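Local coordinates for protein thiosulfate reductase (Thermus thermophilus, PDB 2VPZ) that carries molybdenum, two molybdopterin guanine dinucleotides and a [4Fe-4S] cluster, and probably acts as an oxidoreductase that reduces sulfur compounds such as polysulfide or thiosulfate, at residues Arg177-Ala180 with Ser181-Phe185; Gly207-Ile210 with Gly211-Thr214; Thr256-Ala259 with Leu260-Trp264. All coordinates share one frame; numbering follows the deposited sequence.

Contact 1. Residues Arg177-Ala180 with Ser181-Phe185; sequences REVA and SQWVF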
loop_
_atom_site.group_PDB
_atom_site.type_symbol
_atom_site.label_atom_id
_atom_site.label_comp_id
_atom_site.label_asym_id
_atom_site.label_seq_id
_atom_site.Cartn_x
_atom_site.Cartn_y
_atom_site.Cartn_z
ATOM N N ARG A 177 -8.618 9.552 43.313
ATOM C CA ARG A 177 -7.881 10.641 42.733
ATOM C C ARG A 177 -8.286 12.029 43.289
ATOM O O ARG A 177 -7.466 12.945 43.300
ATOM C CB ARG A 177 -7.993 10.619 41.210
ATOM C CG ARG A 177 -9.371 10.971 40.679
ATOM C CD ARG A 177 -9.227 11.637 39.325
ATOM N NE ARG A 177 -10.414 12.327 38.854
ATOM C CZ ARG A 177 -10.750 12.454 37.580
ATOM N NH1 ARG A 177 -9.973 11.919 36.654
ATOM N NH2 ARG A 177 -11.853 13.101 37.234
ATOM N N GLU A 178 -9.523 12.185 43.753
ATOM C CA GLU A 178 -9.969 13.479 44.294
ATOM C C GLU A 178 -9.289 13.781 45.641
ATOM O O GLU A 178 -8.915 14.926 45.928
ATOM C CB GLU A 178 -11.504 13.558 44.433
ATOM C CG GLU A 178 -12.284 13.582 43.096
ATOM C CD GLU A 178 -11.700 14.546 42.051
ATOM O OE1 GLU A 178 -11.650 14.175 40.847
ATOM O OE2 GLU A 178 -11.299 15.678 42.430
ATOM N N VAL A 179 -9.142 12.734 46.448
ATOM C CA VAL A 179 -8.497 12.784 47.761
ATOM C C VAL A 179 -6.987 13.063 47.525
ATOM O O VAL A 179 -6.439 14.021 48.093
ATOM C CB VAL A 179 -8.693 11.440 48.545
ATOM C CG1 VAL A 179 -7.870 11.448 49.834
ATOM C CG2 VAL A 179 -10.197 11.219 48.847
ATOM N N ALA A 180 -6.331 12.245 46.693
ATOM C CA ALA A 180 -4.914 12.418 46.345
ATOM C C ALA A 180 -4.643 13.883 45.910
ATOM O O ALA A 180 -3.698 14.524 46.391
ATOM C CB ALA A 180 -4.499 11.428 45.193
ATOM N N SER A 181 -5.491 14.402 45.021
ATOM C CA SER A 181 -5.417 15.778 44.517
ATOM C C SER A 181 -5.663 16.863 45.612
ATOM O O SER A 181 -4.982 17.896 45.626
ATOM C CB SER A 181 -6.394 15.975 43.335
ATOM O OG SER A 181 -6.221 17.201 42.658
ATOM N N GLN A 182 -6.615 16.661 46.521
ATOM C CA GLN A 182 -6.876 17.653 47.576
ATOM C C GLN A 182 -5.656 17.811 48.514
ATOM O O GLN A 182 -5.288 18.929 48.885
ATOM C CB GLN A 182 -8.165 17.327 48.367
ATOM C CG GLN A 182 -9.461 17.808 47.683
ATOM C CD GLN A 182 -9.519 19.335 47.497
ATOM O OE1 GLN A 182 -8.713 20.076 48.073
ATOM N NE2 GLN A 182 -10.487 19.809 46.707
ATOM N N TRP A 183 -5.009 16.691 48.841
ATOM C CA TRP A 183 -3.800 16.627 49.680
ATOM C C TRP A 183 -2.525 17.178 48.998
ATOM O O TRP A 183 -1.720 17.889 49.621
ATOM C CB TRP A 183 -3.501 15.179 50.109
ATOM C CG TRP A 183 -4.482 14.439 51.041
ATOM C CD1 TRP A 183 -5.755 14.825 51.430
ATOM C CD2 TRP A 183 -4.244 13.170 51.674
ATOM N NE1 TRP A 183 -6.301 13.864 52.261
ATOM C CE2 TRP A 183 -5.397 12.845 52.429
ATOM C CE3 TRP A 183 -3.155 12.278 51.679
ATOM C CZ2 TRP A 183 -5.494 11.647 53.182
ATOM C CZ3 TRP A 183 -3.241 11.090 52.422
ATOM C CH2 TRP A 183 -4.410 10.792 53.165
ATOM N N VAL A 184 -2.308 16.830 47.730
ATOM C CA VAL A 184 -1.108 17.257 46.992
ATOM C C VAL A 184 -1.158 18.718 46.463
ATOM O O VAL A 184 -0.185 19.469 46.586
ATOM C CB VAL A 184 -0.775 16.259 45.776
ATOM C CG1 VAL A 184 0.410 16.779 44.956
ATOM C CG2 VAL A 184 -0.434 14.872 46.278
ATOM N N PHE A 185 -2.304 19.113 45.905
ATOM C CA PHE A 185 -2.528 20.458 45.365
ATOM C C PHE A 185 -3.624 21.034 46.225
ATOM O O PHE A 185 -4.159 20.341 47.062
ATOM C CB PHE A 185 -3.021 20.344 43.910
ATOM C CG PHE A 185 -2.033 19.691 42.978
ATOM C CD1 PHE A 185 -2.270 18.424 42.433
ATOM C CD2 PHE A 185 -0.865 20.361 42.637
ATOM C CE1 PHE A 185 -1.334 17.828 41.551
ATOM C CE2 PHE A 185 0.074 19.798 41.772
ATOM C CZ PHE A 185 -0.156 18.529 41.221
#

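Contact 2. Residues Gly207-Ile210 with Gly211-Thr214; sequences GHHI and GEDT. With MGD (2-amino-5,6-dimercapto-7-methyl-3,7,8a,9-tetrahydro-8-oxa-1,3,9,10-tetraaza-anthracen-4-one guanosine dinucleotide), chain I.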
loop_
_atom_site.group_PDB
_atom_site.type_symbol
_atom_site.label_atom_id
_atom_site.label_comp_id
_atom_site.label_asym_id
_atom_site.label_seq_id
_atom_site.Cartn_x
_atom_site.Cartn_y
_atom_site.Cartn_z
ATOM N N GLY A 207 -4.104 2.896 32.120
ATOM C CA GLY A 207 -5.419 2.298 32.162
ATOM C C GLY A 207 -6.578 3.107 31.632
ATOM O O GLY A 207 -7.764 2.762 31.557
ATOM N N HIS A 208 -6.188 4.302 31.258
ATOM C CA HIS A 208 -7.024 5.384 30.701
ATOM C C HIS A 208 -7.355 4.862 29.253
ATOM O O HIS A 208 -6.526 4.995 28.362
ATOM C CB HIS A 208 -6.064 6.645 30.687
ATOM C CG HIS A 208 -6.720 8.001 30.745
ATOM N ND1 HIS A 208 -7.921 8.320 30.164
ATOM C CD2 HIS A 208 -6.245 9.163 31.222
ATOM C CE1 HIS A 208 -8.158 9.611 30.285
ATOM N NE2 HIS A 208 -7.146 10.148 30.926
ATOM N N HIS A 209 -8.514 4.274 28.980
ATOM C CA HIS A 209 -8.818 3.845 27.613
ATOM C C HIS A 209 -9.593 4.922 26.790
ATOM O O HIS A 209 -10.805 5.085 26.974
ATOM C CB HIS A 209 -9.577 2.457 27.598
ATOM C CG HIS A 209 -10.860 2.390 28.361
ATOM N ND1 HIS A 209 -11.745 1.342 28.233
ATOM C CD2 HIS A 209 -11.415 3.224 29.233
ATOM C CE1 HIS A 209 -12.800 1.551 28.989
ATOM N NE2 HIS A 209 -12.620 2.700 29.610
ATOM N N ILE A 210 -8.896 5.685 25.946
ATOM C CA ILE A 210 -9.507 6.748 25.118
ATOM C C ILE A 210 -9.835 6.202 23.725
ATOM O O ILE A 210 -8.977 5.689 22.986
ATOM C CB ILE A 210 -8.616 8.060 24.991
ATOM C CG1 ILE A 210 -8.525 8.796 26.333
ATOM C CG2 ILE A 210 -9.240 8.980 23.904
ATOM C CD1 ILE A 210 -7.337 9.791 26.438
ATOM N N GLY A 211 -11.105 6.321 23.360
ATOM C CA GLY A 211 -11.581 5.786 22.108
ATOM C C GLY A 211 -12.660 4.744 22.410
ATOM O O GLY A 211 -13.527 4.500 21.565
ATOM N N GLU A 212 -12.588 4.096 23.577
ATOM C CA GLU A 212 -13.610 3.140 24.050
ATOM C C GLU A 212 -14.448 3.993 25.039
ATOM O O GLU A 212 -15.693 4.002 24.971
ATOM C CB GLU A 212 -12.961 1.885 24.712
ATOM C CG GLU A 212 -12.452 0.904 23.628
ATOM C CD GLU A 212 -11.426 -0.114 24.120
ATOM O OE1 GLU A 212 -10.316 0.307 24.517
ATOM O OE2 GLU A 212 -11.733 -1.334 24.096
ATOM N N ASP A 213 -13.739 4.704 25.936
ATOM C CA ASP A 213 -14.303 5.734 26.862
ATOM C C ASP A 213 -14.385 6.832 25.788
ATOM O O ASP A 213 -13.376 7.271 25.213
ATOM C CB ASP A 213 -13.308 6.114 28.003
ATOM C CG ASP A 213 -13.304 7.639 28.348
ATOM O OD1 ASP A 213 -14.274 8.370 27.994
ATOM O OD2 ASP A 213 -12.333 8.081 28.987
ATOM N N THR A 214 -15.595 7.290 25.546
ATOM C CA THR A 214 -15.848 8.164 24.446
ATOM C C THR A 214 -16.336 9.607 24.717
ATOM O O THR A 214 -17.037 10.226 23.884
ATOM C CB THR A 214 -16.738 7.306 23.447
ATOM O OG1 THR A 214 -16.232 7.384 22.129
ATOM C CG2 THR A 214 -18.203 7.656 23.541
HETATM P PB MGD I . -9.900 2.897 33.351
HETATM O O1B MGD I . -10.438 2.008 34.401
HETATM O O2B MGD I . -8.740 3.718 33.606
HETATM O O3B MGD I . -11.262 3.675 33.035
HETATM O O3A MGD I . -13.160 4.866 31.827
HETATM P PA MGD I . -11.665 5.035 32.302
HETATM O O1A MGD I . -11.735 6.194 33.181
HETATM O O2A MGD I . -10.831 5.267 31.133
HETATM O "O5'" MGD I . -9.575 2.074 32.070
HETATM C "C5'" MGD I . -10.158 0.860 31.591
HETATM C "C4'" MGD I . -8.901 0.144 31.125
HETATM O "O4'" MGD I . -8.247 -0.129 32.353
HETATM C "C3'" MGD I . -9.055 -1.239 30.438
HETATM O "O3'" MGD I . -8.273 -1.307 29.218
HETATM C "C2'" MGD I . -8.479 -2.263 31.448
HETATM O "O2'" MGD I . -7.589 -3.136 30.764
HETATM C "C1'" MGD I . -7.569 -1.396 32.282
HETATM N N9 MGD I . -6.948 -1.965 33.510
HETATM C C8 MGD I . -7.490 -2.914 34.338
HETATM N N7 MGD I . -6.652 -3.217 35.370
HETATM C C5 MGD I . -5.536 -2.465 35.190
HETATM C C6 MGD I . -4.226 -2.356 35.864
HETATM O O6 MGD I . -4.066 -3.012 36.899
HETATM N N1 MGD I . -3.321 -1.501 35.393
HETATM C C2 MGD I . -3.530 -0.779 34.258
HETATM N N2 MGD I . -2.559 0.090 33.804
HETATM N N3 MGD I . -4.712 -0.831 33.569
HETATM C C4 MGD I . -5.732 -1.636 33.974
HETATM C C10 MGD I . -14.361 4.970 32.562
HETATM C C11 MGD I . -14.850 6.355 32.289
HETATM O O11 MGD I . -15.257 6.419 30.914
HETATM C C12 MGD I . -15.868 6.881 33.334
HETATM S S12 MGD I . -15.550 6.822 34.986
HETATM C C13 MGD I . -17.084 7.436 32.987
HETATM S S13 MGD I . -18.103 8.106 34.177
HETATM C C14 MGD I . -17.525 7.493 31.547
HETATM N N15 MGD I . -18.495 6.542 31.150
HETATM C C16 MGD I . -18.623 6.157 29.840
HETATM C C17 MGD I . -19.652 5.189 29.317
HETATM O O17 MGD I . -20.516 4.717 30.107
HETATM N N18 MGD I . -19.695 4.902 27.971
HETATM C C19 MGD I . -18.736 5.429 27.168
HETATM N N19 MGD I . -18.762 5.060 25.902
HETATM N N20 MGD I . -17.725 6.284 27.538
HETATM C C21 MGD I . -17.683 6.688 28.845
HETATM N N22 MGD I . -16.738 7.491 29.309
HETATM C C23 MGD I . -16.294 7.471 30.663
HETATM O O HOH W 1 -10.157 7.020 29.155
HETATM O O HOH W 2 -8.637 2.714 24.365
#

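Contact 3. Residues Thr256-Ala259 with Leu260-Trp264; sequences TDTA and LLLAW. With MGD (2-amino-5,6-dimercapto-7-methyl-3,7,8a,9-tetrahydro-8-oxa-1,3,9,10-tetraaza-anthracen-4-one guanosine dinucleotide), chain I.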
loop_
_atom_site.group_PDB
_atom_site.type_symbol
_atom_site.label_atom_id
_atom_site.label_comp_id
_atom_site.label_asym_id
_atom_site.label_seq_id
_atom_site.Cartn_x
_atom_site.Cartn_y
_atom_site.Cartn_z
ATOM N N THR A 256 -0.219 -3.712 39.672
ATOM C CA THR A 256 1.195 -3.500 39.868
ATOM C C THR A 256 1.776 -2.117 39.436
ATOM O O THR A 256 2.996 -1.900 39.464
ATOM C CB THR A 256 1.906 -4.711 39.120
ATOM O OG1 THR A 256 2.614 -5.512 40.042
ATOM C CG2 THR A 256 2.801 -4.260 37.975
ATOM N N ASP A 257 0.890 -1.175 39.114
ATOM C CA ASP A 257 1.239 0.175 38.658
ATOM C C ASP A 257 1.984 1.086 39.618
ATOM O O ASP A 257 2.748 1.969 39.201
ATOM C CB ASP A 257 -0.015 0.903 38.159
ATOM C CG ASP A 257 -0.774 0.134 37.089
ATOM O OD1 ASP A 257 -0.665 0.505 35.896
ATOM O OD2 ASP A 257 -1.445 -0.846 37.439
ATOM N N THR A 258 1.767 0.905 40.906
ATOM C CA THR A 258 2.467 1.763 41.840
ATOM C C THR A 258 3.986 1.434 41.853
ATOM O O THR A 258 4.786 2.320 42.115
ATOM C CB THR A 258 1.874 1.683 43.287
ATOM O OG1 THR A 258 0.454 1.615 43.226
ATOM C CG2 THR A 258 2.287 2.939 44.094
ATOM N N ALA A 259 4.377 0.193 41.540
ATOM C CA ALA A 259 5.810 -0.178 41.503
ATOM C C ALA A 259 6.549 0.469 40.306
ATOM O O ALA A 259 7.738 0.801 40.389
ATOM C CB ALA A 259 6.002 -1.723 41.464
ATOM N N LEU A 260 5.814 0.609 39.194
ATOM C CA LEU A 260 6.291 1.220 37.947
ATOM C C LEU A 260 6.336 2.769 38.198
ATOM O O LEU A 260 7.292 3.456 37.798
ATOM C CB LEU A 260 5.391 0.808 36.751
ATOM C CG LEU A 260 5.657 1.073 35.254
ATOM C CD1 LEU A 260 4.725 2.176 34.729
ATOM C CD2 LEU A 260 7.138 1.429 35.010
ATOM N N LEU A 261 5.343 3.324 38.885
ATOM C CA LEU A 261 5.362 4.761 39.202
ATOM C C LEU A 261 6.522 5.101 40.199
ATOM O O LEU A 261 7.260 6.050 39.966
ATOM C CB LEU A 261 3.988 5.249 39.715
ATOM C CG LEU A 261 2.905 5.329 38.612
ATOM C CD1 LEU A 261 1.488 5.260 39.218
ATOM C CD2 LEU A 261 3.095 6.606 37.771
ATOM N N LEU A 262 6.696 4.326 41.272
ATOM C CA LEU A 262 7.802 4.556 42.234
ATOM C C LEU A 262 9.211 4.487 41.572
ATOM O O LEU A 262 10.094 5.296 41.893
ATOM C CB LEU A 262 7.751 3.565 43.427
ATOM C CG LEU A 262 6.547 3.654 44.380
ATOM C CD1 LEU A 262 6.577 2.498 45.380
ATOM C CD2 LEU A 262 6.532 5.005 45.114
ATOM N N ALA A 263 9.411 3.532 40.661
ATOM C CA ALA A 263 10.689 3.358 39.938
ATOM C C ALA A 263 10.957 4.486 38.912
ATOM O O ALA A 263 12.104 4.731 38.529
ATOM C CB ALA A 263 10.770 1.956 39.243
ATOM N N TRP A 264 9.908 5.153 38.447
ATOM C CA TRP A 264 10.074 6.289 37.546
ATOM C C TRP A 264 10.426 7.507 38.427
ATOM O O TRP A 264 11.239 8.352 38.038
ATOM C CB TRP A 264 8.815 6.576 36.712
ATOM C CG TRP A 264 8.641 5.717 35.467
ATOM C CD1 TRP A 264 9.597 4.950 34.842
ATOM C CD2 TRP A 264 7.438 5.548 34.698
ATOM N NE1 TRP A 264 9.053 4.319 33.746
ATOM C CE2 TRP A 264 7.735 4.667 33.633
ATOM C CE3 TRP A 264 6.136 6.060 34.810
ATOM C CZ2 TRP A 264 6.768 4.281 32.675
ATOM C CZ3 TRP A 264 5.168 5.684 33.864
ATOM C CH2 TRP A 264 5.496 4.798 32.809
HETATM P PB MGD I . -9.900 2.897 33.351
HETATM O O1B MGD I . -10.438 2.008 34.401
HETATM O O2B MGD I . -8.740 3.718 33.606
HETATM O O3B MGD I . -11.262 3.675 33.035
HETATM O O3A MGD I . -13.160 4.866 31.827
HETATM P PA MGD I . -11.665 5.035 32.302
HETATM O O1A MGD I . -11.735 6.194 33.181
HETATM O O2A MGD I . -10.831 5.267 31.133
HETATM O "O5'" MGD I . -9.575 2.074 32.070
HETATM C "C5'" MGD I . -10.158 0.860 31.591
HETATM C "C4'" MGD I . -8.901 0.144 31.125
HETATM O "O4'" MGD I . -8.247 -0.129 32.353
HETATM C "C3'" MGD I . -9.055 -1.239 30.438
HETATM O "O3'" MGD I . -8.273 -1.307 29.218
HETATM C "C2'" MGD I . -8.479 -2.263 31.448
HETATM O "O2'" MGD I . -7.589 -3.136 30.764
HETATM C "C1'" MGD I . -7.569 -1.396 32.282
HETATM N N9 MGD I . -6.948 -1.965 33.510
HETATM C C8 MGD I . -7.490 -2.914 34.338
HETATM N N7 MGD I . -6.652 -3.217 35.370
HETATM C C5 MGD I . -5.536 -2.465 35.190
HETATM C C6 MGD I . -4.226 -2.356 35.864
HETATM O O6 MGD I . -4.066 -3.012 36.899
HETATM N N1 MGD I . -3.321 -1.501 35.393
HETATM C C2 MGD I . -3.530 -0.779 34.258
HETATM N N2 MGD I . -2.559 0.090 33.804
HETATM N N3 MGD I . -4.712 -0.831 33.569
HETATM C C4 MGD I . -5.732 -1.636 33.974
HETATM C C10 MGD I . -14.361 4.970 32.562
HETATM C C11 MGD I . -14.850 6.355 32.289
HETATM O O11 MGD I . -15.257 6.419 30.914
HETATM C C12 MGD I . -15.868 6.881 33.334
HETATM S S12 MGD I . -15.550 6.822 34.986
HETATM C C13 MGD I . -17.084 7.436 32.987
HETATM S S13 MGD I . -18.103 8.106 34.177
HETATM C C14 MGD I . -17.525 7.493 31.547
HETATM N N15 MGD I . -18.495 6.542 31.150
HETATM C C16 MGD I . -18.623 6.157 29.840
HETATM C C17 MGD I . -19.652 5.189 29.317
HETATM O O17 MGD I . -20.516 4.717 30.107
HETATM N N18 MGD I . -19.695 4.902 27.971
HETATM C C19 MGD I . -18.736 5.429 27.168
HETATM N N19 MGD I . -18.762 5.060 25.902
HETATM N N20 MGD I . -17.725 6.284 27.538
HETATM C C21 MGD I . -17.683 6.688 28.845
HETATM N N22 MGD I . -16.738 7.491 29.309
HETATM C C23 MGD I . -16.294 7.471 30.663
#

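Contact 1. Residues Arg177-Ala180 with Ser181-Phe185
Ser-181 starts the second half of a continuous helical stretch by giving its backbone N to Arg-177 O, 3.0 Å away. This is the first of four consecutive i to i+4 bonds that tie Arg-177-Ala-180 to the residues after them. Ser-181 OG, anti to its own N (chi1 -170°), is hydrogen-bonded to Arg-187 O beyond the helix end. Gln-182 comes next, with its N bonded to Glu-178 O at 2.9 Å. Its CB and CG lie alongside the same carbonyl oxygen.

Trp-183 carries the main side-chain contact. Its N meets Val-179 O at 3.1 Å, in a nearly straight bond with an N-H...O angle of 168°. Its indole lies beside the valine one turn earlier, and both side chains point the same way. Val-179 CG1 stands over one face of the indole, 4.0 Å from the centroid of the five-membered ring. This is a CH-pi contact, shifted toward the rim on the NE1-CE2 side. CG1 reaches it because it is anti to the valine backbone N (chi1 173°). Tyr-593 also stacks with the Trp-183 ring.

Val-184 N closes the series on Ala-180 O at 3.0 Å, and Val-184 CG2 lies against that same oxygen. Phe-185 leaves helical geometry, although its N still bonds to Ser-181 O. Its ring carries Val-184 CG1 over the centre of one face and stacks with Tyr-357.

At the start of the stretch, Arg-177 NE forms a salt bridge with Glu-178 OE1 (3.0 Å), while Arg-177 NH2 pairs with Glu-193. Two carboxylates thus grip the guanidinium and fix its rotation. The chemistry is divided: apolar groups meet toward the C-terminal end of helix 168-184, while Glu-178 and Glu-193 meet the charge of the buried Arg-177.

Contact 2. Residues Gly207-Ile210 with Gly211-Thr214
The pocket for one molybdopterin guanine dinucleotide (MGD) is lined here by the turn after strand 202-206, where His-209 and Asp-213 meet. Asp-213 N bonds to His-209 O at 3.1 Å, although that oxygen is less surely placed. Gly-211 N bonds to Asp-213 O.

The His-209 imidazole is sandwiched. MGD C5' lies over the centre of one face, and Asp-213 N over the opposite face. CG sits between the backbone N and the carbonyl carbon (chi1 57°), which carries the ring beside the diphosphate. NE2 then donates in the ring plane to MGD O3A at 3.1 Å. Glu-212 crosses His-209 at about a right angle and forms a salt bridge with Arg-238.

Asp-213 OD1 accepts from MGD N22 at 2.9 Å and also from His-215 N. Thr-214 N reaches MGD N20 at 3.1 Å in an almost straight bond (172°). A water links His-208 ND1 (2.8 Å), Asp-213 OD2 and MGD O2A; its bond to OD2 is modelled too short and doubtful.

One short turn thus serves both the diphosphate and the pterin. Imidazole and water N-H and O-H groups face phosphate oxygens, and the carboxylate and a backbone N-H match the pterin nitrogens.

Contact 3. Residues Thr256-Ala259 with Leu260-Trp264
Thr-258 and Leu-262 sit one turn apart on helix 257-270 and meet loosely, with Thr-258 CG2 4.3 Å from Leu-262 CG. The closer fit is to the backbone. Leu-262 CG lies 3.2 Å from Thr-258 O, the oxygen that also accepts the Leu-262 N-H. Leu-261 repeats this against Asp-257 O. Its CG is beside the backbone N and anti to the carbonyl carbon (chi1 -72°), a setting that lays the branch along the preceding turn. Two further backbone bonds join the halves: Leu-261 N to Asp-257 O at 2.9 Å, and Ala-263 N to Ala-259 O at 3.2 Å. With CG anti to N (chi1 -171°) and an unusual chi2 of -107°, Leu-260 has CD2 over one face of the Trp-264 indole, toward the rim and 3.5 Å above the plane.

Asp-257 points its carboxylate at the guanine of MGD. OD1 accepts from the amino group N2 and OD2 from the ring nitrogen N1, each at 2.9 Å. The two parallel bonds form the bidentate carboxylate-guanine pairing that reads both donors of the base. A leucine here would probably leave N1 and N2 without their acceptors and lose this recognition of guanine.

The helix is buried on several sides. Helix 298-305 packs through Trp-300 on Ala-259, through Thr-305 on Leu-260 and through Ala-301 on Ala-263. From helix 341-354, Arg-343 touches Asp-257, Thr-258 and Leu-261. Strand 202-206 lies against it too, with Ile-206 on Asp-257 and Leu-261, and Val-204 on Trp-264. Helix 257-270 thus packs against strand 202-206 of the four-stranded parallel sheet and two helices, with Asp-257 at the nucleotide.

How the contacts relate
Contacts 2 and 3 serve the same MGD molecule from different ends. Contact 2 holds its diphosphate and pterin, contact 3 its guanine. Their centres are 21 Å apart and their nearest atoms about 6 Å; the cofactor, bonded by both, spans them. Strand 202-206 also connects them: it leads into contact 2 and packs on the helix of contact 3. Contact 1 touches neither; its centre is 23 Å from that of contact 2 and 18 Å from that of contact 3. The Arg-177 side chain comes within about 8 Å of the molybdenum, and the Asp-213 side chain within about 7 Å of the iron-sulfur cluster. Helix 341-354 packs on both contacts 1 and 3.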